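Local structure of cell division protein FtsI/penicillin binding protein 2 (4ZTK) at residues Phe285-Gly289 against Lys290-Ser294. The protein probably cross-links the peptide side chains of peptidoglycan during cell division, as a D,D-transpeptidase of the penicillin-binding protein family. Residues are numbered along the deposited sequence; the frame is centred on the assembly and turned at random.
Sequences FSKNG and KTLVS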
loop_
_atom_site.group_PDB
_atom_site.type_symbol
_atom_site.label_atom_id
_atom_site.label_comp_id
_atom_site.label_asym_id
_atom_site.label_seq_id
_atom_site.Cartn_x
_atom_site.Cartn_y
_atom_site.Cartn_z
ATOM N N PHE A 285 -10.319 0.030 17.209
ATOM C CA PHE A 285 -10.610 1.244 17.954
ATOM C C PHE A 285 -12.120 1.404 18.069
ATOM O O PHE A 285 -12.850 1.194 17.100
ATOM C CB PHE A 285 -9.989 2.459 17.262
ATOM C CG PHE A 285 -9.974 3.698 18.111
ATOM C CD1 PHE A 285 -9.012 3.868 19.092
ATOM C CD2 PHE A 285 -10.915 4.698 17.921
ATOM C CE1 PHE A 285 -8.993 5.011 19.878
ATOM C CE2 PHE A 285 -10.902 5.843 18.702
ATOM C CZ PHE A 285 -9.940 5.999 19.682
ATOM N N SER A 286 -12.587 1.762 19.257
ATOM C CA SER A 286 -14.020 1.920 19.482
ATOM C C SER A 286 -14.475 3.373 19.390
ATOM O O SER A 286 -14.045 4.220 20.167
ATOM C CB SER A 286 -14.426 1.330 20.836
ATOM O OG SER A 286 -14.289 -0.081 20.842
ATOM N N LYS A 287 -15.339 3.653 18.423
ATOM C CA LYS A 287 -16.072 4.911 18.398
ATOM C C LYS A 287 -17.526 4.586 18.715
ATOM O O LYS A 287 -18.210 3.941 17.920
ATOM C CB LYS A 287 -15.925 5.608 17.045
ATOM C CG LYS A 287 -14.549 6.226 16.832
ATOM C CD LYS A 287 -14.461 6.996 15.522
ATOM C CE LYS A 287 -13.112 7.693 15.391
ATOM N NZ LYS A 287 -12.935 8.341 14.062
ATOM N N ASN A 288 -17.981 5.046 19.882
ATOM C CA ASN A 288 -19.211 4.565 20.525
ATOM C C ASN A 288 -19.451 3.057 20.397
ATOM O O ASN A 288 -18.767 2.261 21.041
ATOM C CB ASN A 288 -20.459 5.383 20.139
ATOM C CG ASN A 288 -20.464 5.814 18.685
ATOM O OD1 ASN A 288 -20.779 5.027 17.792
ATOM N ND2 ASN A 288 -20.131 7.077 18.442
ATOM N N GLY A 289 -20.416 2.669 19.569
ATOM C CA GLY A 289 -20.730 1.263 19.376
ATOM C C GLY A 289 -19.881 0.595 18.309
ATOM O O GLY A 289 -19.653 -0.614 18.351
ATOM N N LYS A 290 -19.406 1.388 17.354
ATOM C CA LYS A 290 -18.654 0.867 16.219
ATOM C C LYS A 290 -17.264 0.389 16.625
ATOM O O LYS A 290 -16.506 1.122 17.259
ATOM C CB LYS A 290 -18.515 1.942 15.139
ATOM C CG LYS A 290 -19.718 2.862 14.994
ATOM C CD LYS A 290 -19.446 3.958 13.968
ATOM C CE LYS A 290 -18.190 4.749 14.316
ATOM N NZ LYS A 290 -17.875 5.798 13.305
ATOM N N THR A 291 -16.930 -0.842 16.250
ATOM C CA THR A 291 -15.566 -1.339 16.396
ATOM C C THR A 291 -14.863 -1.245 15.049
ATOM O O THR A 291 -15.154 -2.013 14.135
ATOM C CB THR A 291 -15.533 -2.796 16.894
ATOM O OG1 THR A 291 -16.112 -2.869 18.203
ATOM C CG2 THR A 291 -14.101 -3.304 16.954
ATOM N N LEU A 292 -13.945 -0.293 14.931
ATOM C CA LEU A 292 -13.263 -0.021 13.668
ATOM C C LEU A 292 -11.981 -0.845 13.512
ATOM O O LEU A 292 -11.151 -0.889 14.421
ATOM C CB LEU A 292 -12.946 1.470 13.567
ATOM C CG LEU A 292 -14.093 2.400 13.974
ATOM C CD1 LEU A 292 -13.678 3.853 13.819
ATOM C CD2 LEU A 292 -15.348 2.106 13.170
ATOM N N VAL A 293 -11.820 -1.488 12.356
ATOM C CA VAL A 293 -10.707 -2.414 12.140
ATOM C C VAL A 293 -10.022 -2.272 10.781
ATOM O O VAL A 293 -9.036 -2.957 10.509
ATOM C CB VAL A 293 -11.181 -3.876 12.234
ATOM C CG1 VAL A 293 -11.815 -4.158 13.592
ATOM C CG2 VAL A 293 -12.156 -4.181 11.106
ATOM N N SER A 294 -10.543 -1.403 9.921
ATOM C CA SER A 294 -10.077 -1.343 8.534
ATOM C C SER A 294 -8.830 -0.485 8.355
ATOM O O SER A 294 -8.438 0.251 9.258
ATOM C CB SER A 294 -11.185 -0.808 7.631
ATOM O OG SER A 294 -11.320 0.590 7.798
#
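Lys287 and Leu292 meet on one face of an antiparallel beta hairpin. The Lys287 chain runs straight out beyond CG, and Leu292 crosses it at about a right angle. Leu292 CD1 lies 3.7 Å from Lys287 CD. Leu292 CG lies anti to its own carbonyl carbon (chi1 -45°) and CD1 anti to CA (chi2 -179°), which brings CD1 to the lysine. Leu292 CB and CG pack by Phe285 O. Lys290 shares this face and bends at chi3 (-56°), which folds CE back to 3.6 Å from Lys287 CB. The aliphatic parts of the two lysines therefore touch, while the like-charged NZ atoms of Lys287 and Lys290 stay 5.6 Å apart.

The type II' turn from Lys287 to Lys290 is closed by this hydrogen-bonded pair. Lys290 N gives only a weak hydrogen bond to Lys287 O, but Lys287 N hydrogen-bonds to Lys290 O at 3.0 Å. Asn288 OD1 takes a weak hydrogen bond from Gly289 N, and also packs against Lys290 CG at 3.7 Å. Phe285 and Leu292 form a second hydrogen-bonded pair, with Leu292 N 2.8 Å from Phe285 O. Ser286 and Thr291 form the non-hydrogen-bonded pair between, side chains on the other face.

The hairpin lies on the surface, after strand 274-281 of the five-stranded sheet. Ser294 is the N-cap of helix 295-310. Phe285 rests on Leu298 of that helix, and Leu292 on Glu297.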